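Local coordinates for ABC-type branched-chain amino acid transport systems periplasmic component-like protein (Thermomonospora curvata, PDB 4N03) that probably binds fatty acids such as palmitic acid outside the membrane and delivers them to an ABC importer, at residues W131-L136 and G181-R186; Y140-G145 and A342-A347; V156-D161 and G274-T279; G187-A192 and V199-I204. All coordinates share one frame; numbering follows the deposited sequence.

How the contacts relate
Contact 1 and contact 2 are buried and polar and lie near the bound palmitate, whereas contact 3 and contact 4 are partly buried and belong to the layers of the domain built on the seven-stranded sheet. Contacts 1 and 2 share the loop after strand 126-129 and touch where Trp131 NE1 meets Thr144 OG1 at 2.9 Å. Contacts 1 and 4 use successive turns of helix 179-195. Contact 3 joins helix 148-161 to the same sheet, and its Val156 packs on Ala191 of contact 4. The chemistry shifts accordingly: a water bridge in contact 1, a gripped amide oxygen in contact 2, an aromatic pair in contact 3, and methyl packing edged by a salt bridge in contact 4.

Contact 1: W131-L136 and G181-R186; sequences WTTALL and GGSALR. With PLM (palmitic acid), chain B.
Ser183 meets Thr132 and Thr133 through its CB and OG, packing dry against the first and reaching the second through water. On the dry side, Ser183 CB lies 3.7 Å from Thr132 OG1. That hydroxyl is already committed: anti to its own nitrogen (chi1 -176°), it accepts from Ala134 N at 3.1 Å in a nearly straight bond of 167°, which defines an ST turn, and it also bonds Asp179 O just before the helical segment.

The Thr133 side is wet. Thr133 OG1 and Ser183 OG stand 3.8 Å apart, and no direct hydrogen bond crosses the contact. A water fills the role instead, donating to Thr133 OG1 at 2.7 Å and lying 2.8 Å from Ser183 OG in a second hydrogen bond. Thr133 OG1 is also bonded to Thr404 O, so the chain's C-terminal end closes over this side. Thr133 N, 3.6 Å from Ser183 OG, is buried without a hydrogen-bonding partner.

Trp131 turns away from the helix toward the palmitate. PLM CE lies over one indole face, near its rim; the closest approach is Trp131 CZ2 to PLM CF, 3.7 Å. The indole NE1 is bonded to Thr144. Tyr84, Ser109 and Tyr148 hold the lipid through hydrogen bonds. The arrangement belongs to the ligand cleft of a periplasmic binding protein, where a loop after one sheet's strand meets a helix beside the other sheet.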
loop_
_atom_site.group_PDB
_atom_site.type_symbol
_atom_site.label_atom_id
_atom_site.label_comp_id
_atom_site.label_asym_id
_atom_site.label_seq_id
_atom_site.Cartn_x
_atom_site.Cartn_y
_atom_site.Cartn_z
ATOM N N TRP A 131 -2.648 -2.633 3.797
ATOM C CA TRP A 131 -2.743 -1.721 4.915
ATOM C C TRP A 131 -3.906 -1.997 5.875
ATOM O O TRP A 131 -4.354 -1.132 6.583
ATOM C CB TRP A 131 -2.685 -0.268 4.406
ATOM C CG TRP A 131 -1.378 0.018 3.751
ATOM C CD1 TRP A 131 -0.254 0.282 4.415
ATOM C CD2 TRP A 131 -1.004 -0.100 2.352
ATOM N NE1 TRP A 131 0.817 0.397 3.564
ATOM C CE2 TRP A 131 0.374 0.122 2.278
ATOM C CE3 TRP A 131 -1.691 -0.408 1.181
ATOM C CZ2 TRP A 131 1.075 0.098 1.067
ATOM C CZ3 TRP A 131 -1.003 -0.420 -0.002
ATOM C CH2 TRP A 131 0.358 -0.166 -0.056
ATOM N N THR A 132 -4.368 -3.239 5.887
ATOM C CA THR A 132 -5.337 -3.625 6.863
ATOM C C THR A 132 -4.747 -3.642 8.273
ATOM O O THR A 132 -3.622 -4.051 8.518
ATOM C CB THR A 132 -5.911 -5.003 6.511
ATOM O OG1 THR A 132 -6.950 -5.324 7.441
ATOM C CG2 THR A 132 -4.901 -6.126 6.553
ATOM N N THR A 133 -5.604 -3.324 9.258
ATOM C CA THR A 133 -5.265 -3.487 10.661
ATOM C C THR A 133 -5.115 -4.960 11.024
ATOM O O THR A 133 -4.487 -5.268 12.042
ATOM C CB THR A 133 -6.337 -2.854 11.545
ATOM O OG1 THR A 133 -7.623 -3.371 11.180
ATOM C CG2 THR A 133 -6.346 -1.366 11.356
ATOM N N ALA A 134 -5.612 -5.865 10.182
ATOM C CA ALA A 134 -5.444 -7.263 10.449
ATOM C C ALA A 134 -3.997 -7.709 10.418
ATOM O O ALA A 134 -3.681 -8.795 10.855
ATOM C CB ALA A 134 -6.314 -8.085 9.521
ATOM N N LEU A 135 -3.095 -6.876 9.867
ATOM C CA LEU A 135 -1.668 -7.162 9.803
ATOM C C LEU A 135 -0.849 -6.477 10.880
ATOM O O LEU A 135 0.347 -6.726 10.955
ATOM C CB LEU A 135 -1.120 -6.878 8.403
ATOM C CG LEU A 135 -1.770 -7.721 7.306
ATOM C CD1 LEU A 135 -1.303 -7.284 5.945
ATOM C CD2 LEU A 135 -1.573 -9.232 7.509
ATOM N N LEU A 136 -1.478 -5.624 11.701
ATOM C CA LEU A 136 -0.830 -5.119 12.890
ATOM C C LEU A 136 -0.715 -6.224 13.923
ATOM O O LEU A 136 -1.412 -7.254 13.839
ATOM C CB LEU A 136 -1.599 -3.930 13.478
ATOM C CG LEU A 136 -1.624 -2.665 12.610
ATOM C CD1 LEU A 136 -2.471 -1.631 13.344
ATOM C CD2 LEU A 136 -0.217 -2.122 12.357
ATOM N N GLY A 181 -11.275 -3.890 2.246
ATOM C CA GLY A 181 -12.436 -3.029 2.248
ATOM C C GLY A 181 -13.086 -2.902 3.598
ATOM O O GLY A 181 -13.589 -1.856 3.940
ATOM N N GLY A 182 -13.068 -4.006 4.359
ATOM C CA GLY A 182 -13.656 -4.011 5.692
ATOM C C GLY A 182 -12.912 -3.125 6.653
ATOM O O GLY A 182 -13.521 -2.505 7.524
ATOM N N SER A 183 -11.589 -3.040 6.538
ATOM C CA SER A 183 -10.820 -2.128 7.369
ATOM C C SER A 183 -11.129 -0.688 7.010
ATOM O O SER A 183 -11.333 0.161 7.865
ATOM C CB SER A 183 -9.344 -2.457 7.276
ATOM O OG SER A 183 -8.529 -1.557 7.983
ATOM N N ALA A 184 -11.146 -0.377 5.702
ATOM C CA ALA A 184 -11.527 0.950 5.293
ATOM C C ALA A 184 -12.902 1.315 5.870
ATOM O O ALA A 184 -13.110 2.409 6.358
ATOM C CB ALA A 184 -11.482 1.040 3.782
ATOM N N LEU A 185 -13.837 0.408 5.655
ATOM C CA LEU A 185 -15.220 0.599 6.108
ATOM C C LEU A 185 -15.341 0.866 7.625
ATOM O O LEU A 185 -16.118 1.704 8.039
ATOM C CB LEU A 185 -16.052 -0.614 5.733
ATOM C CG LEU A 185 -17.524 -0.577 6.108
ATOM C CD1 LEU A 185 -18.278 0.484 5.352
ATOM C CD2 LEU A 185 -18.140 -1.930 5.849
ATOM N N ARG A 186 -14.505 0.193 8.373
ATOM C CA ARG A 186 -14.463 0.453 9.809
ATOM C C ARG A 186 -14.182 1.906 10.092
ATOM O O ARG A 186 -14.763 2.548 10.968
ATOM C CB ARG A 186 -13.459 -0.467 10.495
ATOM C CG ARG A 186 -13.443 -0.324 11.998
ATOM C CD ARG A 186 -12.346 -1.137 12.607
ATOM N NE ARG A 186 -12.326 -1.000 14.052
ATOM C CZ ARG A 186 -12.541 -1.961 14.905
ATOM N NH1 ARG A 186 -12.766 -3.199 14.526
ATOM N NH2 ARG A 186 -12.422 -1.671 16.155
HETATM C C1 PLM B . -5.284 -4.835 -0.346
HETATM O O1 PLM B . -4.909 -4.351 0.754
HETATM O O2 PLM B . -5.595 -6.033 -0.527
HETATM C C2 PLM B . -5.194 -3.961 -1.576
HETATM C C3 PLM B . -3.683 -3.998 -2.072
HETATM C C4 PLM B . -3.393 -2.996 -3.166
HETATM C C5 PLM B . -1.994 -3.081 -3.670
HETATM C C6 PLM B . -1.526 -2.048 -4.718
HETATM C C7 PLM B . -0.893 -0.845 -4.031
HETATM C C8 PLM B . -0.566 0.322 -4.921
HETATM C C9 PLM B . 0.333 1.378 -4.307
HETATM C CA PLM B . -0.403 2.521 -3.570
HETATM C CB PLM B . 0.670 3.338 -2.744
HETATM C CC PLM B . 0.251 3.474 -1.251
HETATM C CD PLM B . 1.399 3.748 -0.301
HETATM C CE PLM B . 1.058 3.855 1.180
HETATM C CF PLM B . 2.276 3.497 2.044
HETATM C CG PLM B . 3.233 4.648 2.300
HETATM O O HOH W 1 -9.572 -1.607 10.550
#

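Contact 2: Y140-G145 and A342-A347; sequences YIQVTG and AHRSEA
This is a buried polar contact between the loop after strand 126-129 and the C-terminal end of helix 336-343 with the turn that begins there, and it centres on the side-chain oxygen of Gln142. Two donors converge on that atom. His343 NE2 gives the better bond, 2.8 Å to Gln142 OE1 with an angle of 165° at the hydrogen; the oxygen lies in the imidazole plane, while the donor is tilted 17° from the amide's carbonyl plane. Arg344 NH1 also stands 2.8 Å from Gln142 OE1, but its bent geometry makes this hydrogen bond weak.

The amide reaches the imidazole at its edge, and the two side chains cross at about a right angle. A bend at chi2 (63°) in Gln142 brings the amide round, and its other end is fixed as well: Gln142 NE2 donates to Val143 O at 2.9 Å, from above that carbonyl's plane. With both ends of the amide engaged, its orientation is well defined, consistent with a hydrogen on His343 NE2.

The Arg344 guanidinium spans further backbone. Its NH2 lies 2.9 Å from Ile141 O, which sits at the edge of the group near its plane, while NE bonds Lys139 O and NH1 bonds Phe359 O. Rings of Phe125 and Phe359 meet His343. A type I beta turn from His343 to Glu346, closed by Glu346 N bonding His343 O at 3.2 Å, completes this helix-ending turn docked on a loop that continues to the palmitate-touching Thr144 of the binding-protein cleft.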
loop_
_atom_site.group_PDB
_atom_site.type_symbol
_atom_site.label_atom_id
_atom_site.label_comp_id
_atom_site.label_asym_id
_atom_site.label_seq_id
_atom_site.Cartn_x
_atom_site.Cartn_y
_atom_site.Cartn_z
ATOM N N TYR A 140 6.970 -9.423 13.055
ATOM C CA TYR A 140 7.628 -9.719 11.786
ATOM C C TYR A 140 7.011 -9.041 10.599
ATOM O O TYR A 140 7.620 -9.065 9.505
ATOM C CB TYR A 140 7.695 -11.227 11.591
ATOM C CG TYR A 140 8.482 -11.854 12.665
ATOM C CD1 TYR A 140 9.849 -11.770 12.656
ATOM C CD2 TYR A 140 7.877 -12.453 13.760
ATOM C CE1 TYR A 140 10.621 -12.293 13.652
ATOM C CE2 TYR A 140 8.687 -12.958 14.813
ATOM C CZ TYR A 140 10.061 -12.831 14.718
ATOM O OH TYR A 140 10.922 -13.337 15.678
ATOM N N ILE A 141 5.852 -8.410 10.738
ATOM C CA ILE A 141 5.176 -7.751 9.625
ATOM C C ILE A 141 5.230 -6.269 9.823
ATOM O O ILE A 141 4.770 -5.781 10.859
ATOM C CB ILE A 141 3.733 -8.226 9.458
ATOM C CG1 ILE A 141 3.689 -9.742 9.262
ATOM C CG2 ILE A 141 3.097 -7.472 8.303
ATOM C CD1 ILE A 141 2.283 -10.319 9.233
ATOM N N GLN A 142 5.846 -5.529 8.900
ATOM C CA GLN A 142 5.784 -4.072 8.961
ATOM C C GLN A 142 4.705 -3.543 8.078
ATOM O O GLN A 142 4.863 -3.517 6.846
ATOM C CB GLN A 142 7.112 -3.461 8.529
ATOM C CG GLN A 142 7.084 -1.936 8.547
ATOM C CD GLN A 142 6.864 -1.457 9.987
ATOM O OE1 GLN A 142 7.670 -1.761 10.859
ATOM N NE2 GLN A 142 5.814 -0.705 10.220
ATOM N N VAL A 143 3.625 -3.066 8.681
ATOM C CA VAL A 143 2.613 -2.345 7.931
ATOM C C VAL A 143 3.120 -0.933 7.781
ATOM O O VAL A 143 3.402 -0.250 8.741
ATOM C CB VAL A 143 1.259 -2.363 8.650
ATOM C CG1 VAL A 143 0.253 -1.605 7.790
ATOM C CG2 VAL A 143 0.788 -3.797 8.904
ATOM N N THR A 144 3.355 -0.526 6.535
ATOM C CA THR A 144 3.899 0.810 6.296
ATOM C C THR A 144 2.800 1.862 6.338
ATOM O O THR A 144 1.623 1.513 6.294
ATOM C CB THR A 144 4.607 0.854 4.946
ATOM O OG1 THR A 144 3.678 0.490 3.934
ATOM C CG2 THR A 144 5.814 -0.103 4.915
ATOM N N GLY A 145 3.139 3.118 6.458
ATOM C CA GLY A 145 2.165 4.178 6.334
ATOM C C GLY A 145 1.058 4.076 7.381
ATOM O O GLY A 145 1.303 3.679 8.536
ATOM N N ALA A 342 17.247 -5.496 13.780
ATOM C CA ALA A 342 17.793 -4.331 13.077
ATOM C C ALA A 342 16.653 -3.437 12.599
ATOM O O ALA A 342 16.666 -2.234 12.805
ATOM C CB ALA A 342 18.667 -4.754 11.904
ATOM N N HIS A 343 15.627 -4.032 11.976
ATOM C CA HIS A 343 14.502 -3.246 11.508
ATOM C C HIS A 343 13.794 -2.504 12.670
ATOM O O HIS A 343 13.513 -1.320 12.616
ATOM C CB HIS A 343 13.475 -4.152 10.803
ATOM C CG HIS A 343 12.259 -3.402 10.404
ATOM N ND1 HIS A 343 12.264 -2.336 9.538
ATOM C CD2 HIS A 343 10.991 -3.503 10.873
ATOM C CE1 HIS A 343 11.041 -1.847 9.437
ATOM N NE2 HIS A 343 10.247 -2.543 10.246
ATOM N N ARG A 344 13.491 -3.235 13.731
ATOM C CA ARG A 344 12.646 -2.744 14.841
ATOM C C ARG A 344 13.410 -1.843 15.780
ATOM O O ARG A 344 12.824 -1.399 16.785
ATOM C CB ARG A 344 12.045 -3.886 15.635
ATOM C CG ARG A 344 11.043 -4.724 14.864
ATOM C CD ARG A 344 9.650 -4.244 14.983
ATOM N NE ARG A 344 8.713 -4.896 14.088
ATOM C CZ ARG A 344 7.812 -4.251 13.372
ATOM N NH1 ARG A 344 7.686 -2.958 13.434
ATOM N NH2 ARG A 344 6.969 -4.940 12.619
ATOM N N SER A 345 14.690 -1.601 15.513
ATOM C CA SER A 345 15.481 -0.597 16.216
ATOM C C SER A 345 15.267 0.803 15.702
ATOM O O SER A 345 15.679 1.753 16.358
ATOM C CB SER A 345 16.950 -0.988 16.241
ATOM O OG SER A 345 17.564 -0.778 14.968
ATOM N N GLU A 346 14.556 0.958 14.586
ATOM C CA GLU A 346 14.410 2.285 13.933
ATOM C C GLU A 346 13.174 2.989 14.345
ATOM O O GLU A 346 12.037 2.584 13.963
ATOM C CB GLU A 346 14.410 2.051 12.409
ATOM C CG GLU A 346 14.215 3.299 11.581
ATOM C CD GLU A 346 15.274 4.332 11.850
ATOM O OE1 GLU A 346 15.079 5.231 12.669
ATOM O OE2 GLU A 346 16.360 4.268 11.226
ATOM N N ALA A 347 13.281 3.990 15.187
ATOM C CA ALA A 347 12.174 4.816 15.665
ATOM C C ALA A 347 11.831 6.015 14.795
ATOM O O ALA A 347 10.797 6.648 14.978
ATOM C CB ALA A 347 12.443 5.290 17.083
#

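Contact 3: V156-D161 and G274-T279; sequences VQWLMD and GFFIAT
Trp158 and Phe276 make up nearly all of this contact, an edge-to-face (T-shaped) aromatic pair that fastens helix 148-161 to strand 275-279 in the layered alpha/beta domain of a periplasmic binding protein. The evidence is geometric: the six-membered ring of Trp158 and the ring of Phe276 have planes at 66°, with centroids 5.0 Å apart. Trp158 supplies the edge and Phe276 the face.

Each side chain sets out from its backbone toward the other segment. In Trp158 the indole extends anti to the backbone nitrogen (chi1 178°), which carries its benzene end away from the helix and across to the strand. Phe276 instead has its ring beside its own nitrogen and anti to the carbonyl carbon (chi1 -56°), presenting the flat side to the incoming indole. The two side chains cross at about a right angle.

The pair is apolar, with no hydrogen bond passing between the segments. The pyrrole nitrogen of Trp158 is engaged elsewhere, in a weak bond to Glu387 OE1, and both aromatic residues also touch Ile372 on strand 370-375, the next strand of the sheet. Phe276 is only partly buried.

At the meeting point two atoms of the indole rim do the touching. Trp158 CZ3 stands 4.0 Å from Phe276 CD2, and Trp158 CH2 lies over the middle of the phenyl face, 3.7 Å from Phe276 CG.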
loop_
_atom_site.group_PDB
_atom_site.type_symbol
_atom_site.label_atom_id
_atom_site.label_comp_id
_atom_site.label_asym_id
_atom_site.label_seq_id
_atom_site.Cartn_x
_atom_site.Cartn_y
_atom_site.Cartn_z
ATOM N N VAL A 156 -12.808 11.313 5.461
ATOM C CA VAL A 156 -14.140 11.807 5.782
ATOM C C VAL A 156 -14.071 13.130 6.507
ATOM O O VAL A 156 -14.862 14.033 6.234
ATOM C CB VAL A 156 -14.958 10.743 6.534
ATOM C CG1 VAL A 156 -16.266 11.324 7.023
ATOM C CG2 VAL A 156 -15.169 9.533 5.613
ATOM N N GLN A 157 -13.135 13.264 7.436
ATOM C CA GLN A 157 -12.979 14.555 8.097
ATOM C C GLN A 157 -12.667 15.638 7.070
ATOM O O GLN A 157 -13.157 16.756 7.130
ATOM C CB GLN A 157 -11.900 14.502 9.143
ATOM C CG GLN A 157 -11.721 15.825 9.899
ATOM C CD GLN A 157 -12.905 16.160 10.777
ATOM O OE1 GLN A 157 -13.047 15.618 11.882
ATOM N NE2 GLN A 157 -13.777 17.016 10.308
ATOM N N TRP A 158 -11.830 15.308 6.072
ATOM C CA TRP A 158 -11.518 16.232 4.986
ATOM C C TRP A 158 -12.733 16.581 4.166
ATOM O O TRP A 158 -12.972 17.745 3.873
ATOM C CB TRP A 158 -10.423 15.639 4.106
ATOM C CG TRP A 158 -10.033 16.460 2.916
ATOM C CD1 TRP A 158 -9.199 17.526 2.892
ATOM C CD2 TRP A 158 -10.478 16.254 1.582
ATOM N NE1 TRP A 158 -9.078 17.994 1.605
ATOM C CE2 TRP A 158 -9.874 17.253 0.786
ATOM C CE3 TRP A 158 -11.328 15.335 0.985
ATOM C CZ2 TRP A 158 -10.082 17.340 -0.585
ATOM C CZ3 TRP A 158 -11.524 15.423 -0.406
ATOM C CH2 TRP A 158 -10.902 16.419 -1.155
ATOM N N LEU A 159 -13.552 15.585 3.816
ATOM C CA LEU A 159 -14.790 15.888 3.095
ATOM C C LEU A 159 -15.655 16.905 3.836
ATOM O O LEU A 159 -16.257 17.797 3.256
ATOM C CB LEU A 159 -15.609 14.628 2.837
ATOM C CG LEU A 159 -15.052 13.600 1.857
ATOM C CD1 LEU A 159 -15.901 12.352 1.853
ATOM C CD2 LEU A 159 -14.935 14.163 0.453
HETATM N N MSE A 160 -15.761 16.745 5.180
HETATM C CA MSE A 160 -16.538 17.665 6.010
HETATM C C MSE A 160 -15.900 19.043 6.076
HETATM O O MSE A 160 -16.567 20.072 5.966
HETATM C CB MSE A 160 -16.570 17.174 7.445
HETATM C CG MSE A 160 -17.387 15.929 7.612
HETATM SE SE MSE A 160 -19.256 16.407 7.937
HETATM C CE MSE A 160 -18.727 17.157 9.649
ATOM N N ASP A 161 -14.581 19.053 6.261
ATOM C CA ASP A 161 -13.868 20.324 6.319
ATOM C C ASP A 161 -13.979 21.107 5.029
ATOM O O ASP A 161 -14.042 22.343 5.059
ATOM C CB ASP A 161 -12.378 20.093 6.577
ATOM C CG ASP A 161 -12.065 19.611 7.958
ATOM O OD1 ASP A 161 -12.931 19.605 8.851
ATOM O OD2 ASP A 161 -10.892 19.203 8.138
ATOM N N GLY A 274 -13.495 15.560 -9.343
ATOM C CA GLY A 274 -14.465 14.941 -8.439
ATOM C C GLY A 274 -14.077 13.614 -7.850
ATOM O O GLY A 274 -14.939 13.003 -7.196
ATOM N N PHE A 275 -12.835 13.214 -8.003
ATOM C CA PHE A 275 -12.337 11.911 -7.599
ATOM C C PHE A 275 -11.037 12.096 -6.832
ATOM O O PHE A 275 -10.038 12.653 -7.354
ATOM C CB PHE A 275 -12.120 11.043 -8.850
ATOM C CG PHE A 275 -11.710 9.638 -8.566
ATOM C CD1 PHE A 275 -10.403 9.334 -8.336
ATOM C CD2 PHE A 275 -12.610 8.597 -8.577
ATOM C CE1 PHE A 275 -9.982 8.072 -8.089
ATOM C CE2 PHE A 275 -12.188 7.316 -8.330
ATOM C CZ PHE A 275 -10.883 7.037 -8.050
ATOM N N PHE A 276 -11.056 11.689 -5.564
ATOM C CA PHE A 276 -9.957 11.900 -4.676
ATOM C C PHE A 276 -9.515 10.577 -4.072
ATOM O O PHE A 276 -10.341 9.677 -3.899
ATOM C CB PHE A 276 -10.396 12.893 -3.572
ATOM C CG PHE A 276 -10.917 14.182 -4.119
ATOM C CD1 PHE A 276 -10.019 15.139 -4.573
ATOM C CD2 PHE A 276 -12.246 14.419 -4.250
ATOM C CE1 PHE A 276 -10.454 16.320 -5.106
ATOM C CE2 PHE A 276 -12.705 15.588 -4.807
ATOM C CZ PHE A 276 -11.801 16.547 -5.233
ATOM N N ILE A 277 -8.259 10.477 -3.691
ATOM C CA ILE A 277 -7.672 9.293 -3.105
ATOM C C ILE A 277 -6.995 9.653 -1.801
ATOM O O ILE A 277 -6.202 10.589 -1.722
ATOM C CB ILE A 277 -6.631 8.650 -4.052
ATOM C CG1 ILE A 277 -7.257 8.155 -5.366
ATOM C CG2 ILE A 277 -5.870 7.515 -3.374
ATOM C CD1 ILE A 277 -8.180 6.946 -5.196
ATOM N N ALA A 278 -7.348 8.917 -0.741
ATOM C CA ALA A 278 -6.712 9.049 0.569
ATOM C C ALA A 278 -5.571 8.043 0.637
ATOM O O ALA A 278 -5.769 6.871 0.420
ATOM C CB ALA A 278 -7.702 8.770 1.660
ATOM N N THR A 279 -4.350 8.545 0.863
ATOM C CA THR A 279 -3.188 7.695 0.857
ATOM C C THR A 279 -2.088 8.273 1.718
ATOM O O THR A 279 -1.890 9.492 1.721
ATOM C CB THR A 279 -2.648 7.533 -0.588
ATOM O OG1 THR A 279 -1.465 6.741 -0.533
ATOM C CG2 THR A 279 -2.370 8.855 -1.281
#

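Contact 4: G187-A192 and V199-I204; sequences GTKYAA and VFELPI
Val199 pushes one methyl, CG2, against the CB of Ala192, and the 3.4 Å between Ala192 CB and Val199 CG2 is tighter than ordinary van der Waals contact. The rest of the apolar patch is more relaxed: Thr188 CG2, one helical turn earlier, stands 4.2 Å from Val199 CG2. The threonine's rotation puts its methyl anti to the backbone nitrogen and facing the strand, while OG1 makes weak hydrogen bonds to Ala184 O and His173 ND1. Val199 thus fits against the helix between Thr188 and Ala192, residues spaced four apart.

A salt bridge edges this patch on the more exposed side. Lys189 NZ bonds Glu201 OE2 at 2.9 Å, approaching the carboxylate from its syn side, 23° out of the plane. The lysine bends at chi3 (70°) to bring its ammonium round, whereas Glu201 stays extended beyond CG, and the two chains cross at about a right angle. Lys189 was modelled in two conformers and the bridge is described for one, so it is read with that reserve. The aliphatic stem also takes part, with Lys189 CG 4.3 Å from Val199 CG2.

Axes of the two segments are 9.7 Å apart and run nearly antiparallel, at 169°. This is the return half of the beta-alpha-beta unit of strand 170-176, helix 179-195 and strand 198-204; the last strand is outermost in its sheet, with helix 212-220 touching Phe200 and Leu202, and helix 148-161 packs beside Thr188 and Ala191.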
loop_
_atom_site.group_PDB
_atom_site.type_symbol
_atom_site.label_atom_id
_atom_site.label_comp_id
_atom_site.label_asym_id
_atom_site.label_seq_id
_atom_site.Cartn_x
_atom_site.Cartn_y
_atom_site.Cartn_z
ATOM N N GLY A 187 -13.219 2.473 9.370
ATOM C CA GLY A 187 -12.900 3.900 9.501
ATOM C C GLY A 187 -14.043 4.798 9.082
ATOM O O GLY A 187 -14.403 5.745 9.783
ATOM N N THR A 188 -14.656 4.501 7.938
ATOM C CA THR A 188 -15.829 5.244 7.510
ATOM C C THR A 188 -16.890 5.292 8.615
ATOM O O THR A 188 -17.458 6.362 8.883
ATOM C CB THR A 188 -16.424 4.604 6.261
ATOM O OG1 THR A 188 -15.424 4.587 5.244
ATOM C CG2 THR A 188 -17.608 5.354 5.757
ATOM N N LYS A 189 -17.190 4.137 9.187
ATOM C CA LYS A 189 -18.262 4.041 10.177
ATOM C C LYS A 189 -17.898 4.753 11.447
ATOM O O LYS A 189 -18.789 5.357 12.097
ATOM C CB LYS A 189 -18.609 2.599 10.398
ATOM C CG LYS A 189 -19.251 2.006 9.150
ATOM C CD LYS A 189 -19.373 0.520 9.228
ATOM C CE LYS A 189 -20.405 0.155 10.255
ATOM N NZ LYS A 189 -20.660 -1.263 10.037
ATOM N N TYR A 190 -16.622 4.741 11.832
ATOM C CA TYR A 190 -16.199 5.495 13.028
ATOM C C TYR A 190 -16.406 6.963 12.809
ATOM O O TYR A 190 -16.988 7.692 13.629
ATOM C CB TYR A 190 -14.756 5.172 13.361
ATOM C CG TYR A 190 -14.260 5.956 14.549
ATOM C CD1 TYR A 190 -14.577 5.550 15.847
ATOM C CD2 TYR A 190 -13.509 7.105 14.386
ATOM C CE1 TYR A 190 -14.151 6.254 16.918
ATOM C CE2 TYR A 190 -13.062 7.798 15.510
ATOM C CZ TYR A 190 -13.391 7.352 16.797
ATOM O OH TYR A 190 -12.943 8.020 17.905
ATOM N N ALA A 191 -15.888 7.449 11.680
ATOM C CA ALA A 191 -16.050 8.833 11.349
ATOM C C ALA A 191 -17.533 9.234 11.291
ATOM O O ALA A 191 -17.937 10.293 11.770
ATOM C CB ALA A 191 -15.337 9.175 10.059
ATOM N N ALA A 192 -18.337 8.393 10.679
ATOM C CA ALA A 192 -19.772 8.691 10.537
ATOM C C ALA A 192 -20.474 8.765 11.907
ATOM O O ALA A 192 -21.261 9.645 12.132
ATOM C CB ALA A 192 -20.442 7.647 9.679
ATOM N N VAL A 199 -24.258 5.742 6.903
ATOM C CA VAL A 199 -23.451 4.957 5.966
ATOM C C VAL A 199 -24.304 3.900 5.287
ATOM O O VAL A 199 -25.043 3.181 5.968
ATOM C CB VAL A 199 -22.250 4.250 6.651
ATOM C CG1 VAL A 199 -21.356 3.537 5.653
ATOM C CG2 VAL A 199 -21.423 5.268 7.408
ATOM N N PHE A 200 -24.207 3.808 3.981
ATOM C CA PHE A 200 -24.804 2.775 3.179
ATOM C C PHE A 200 -23.653 1.920 2.657
ATOM O O PHE A 200 -22.704 2.434 2.009
ATOM C CB PHE A 200 -25.593 3.391 2.011
ATOM C CG PHE A 200 -26.086 2.406 1.003
ATOM C CD1 PHE A 200 -26.857 1.366 1.363
ATOM C CD2 PHE A 200 -25.740 2.552 -0.325
ATOM C CE1 PHE A 200 -27.299 0.441 0.441
ATOM C CE2 PHE A 200 -26.203 1.678 -1.270
ATOM C CZ PHE A 200 -26.989 0.611 -0.876
ATOM N N GLU A 201 -23.687 0.638 2.941
ATOM C CA GLU A 201 -22.578 -0.275 2.686
ATOM C C GLU A 201 -22.835 -1.197 1.493
ATOM O O GLU A 201 -23.918 -1.789 1.400
ATOM C CB GLU A 201 -22.399 -1.167 3.934
ATOM C CG GLU A 201 -22.205 -0.398 5.213
ATOM C CD GLU A 201 -21.928 -1.248 6.450
ATOM O OE1 GLU A 201 -21.582 -2.428 6.293
ATOM O OE2 GLU A 201 -22.089 -0.642 7.534
ATOM N N LEU A 202 -21.864 -1.337 0.588
ATOM C CA LEU A 202 -22.023 -2.136 -0.626
ATOM C C LEU A 202 -20.841 -3.047 -0.759
ATOM O O LEU A 202 -19.816 -2.644 -1.366
ATOM C CB LEU A 202 -22.171 -1.215 -1.849
ATOM C CG LEU A 202 -23.502 -0.516 -2.049
ATOM C CD1 LEU A 202 -23.504 0.391 -3.240
ATOM C CD2 LEU A 202 -24.601 -1.537 -2.358
ATOM N N PRO A 203 -20.870 -4.268 -0.289
ATOM C CA PRO A 203 -19.756 -5.181 -0.461
ATOM C C PRO A 203 -19.631 -5.677 -1.902
ATOM O O PRO A 203 -20.633 -5.932 -2.564
ATOM C CB PRO A 203 -20.100 -6.359 0.437
ATOM C CG PRO A 203 -21.576 -6.307 0.537
ATOM C CD PRO A 203 -21.954 -4.863 0.523
ATOM N N ILE A 204 -18.394 -5.809 -2.375
ATOM C CA ILE A 204 -18.085 -6.325 -3.709
ATOM C C ILE A 204 -16.907 -7.276 -3.555
ATOM O O ILE A 204 -16.239 -7.367 -2.549
ATOM C CB ILE A 204 -17.845 -5.247 -4.763
ATOM C CG1 ILE A 204 -16.695 -4.348 -4.366
ATOM C CG2 ILE A 204 -19.089 -4.423 -5.033
ATOM C CD1 ILE A 204 -16.028 -3.629 -5.509
#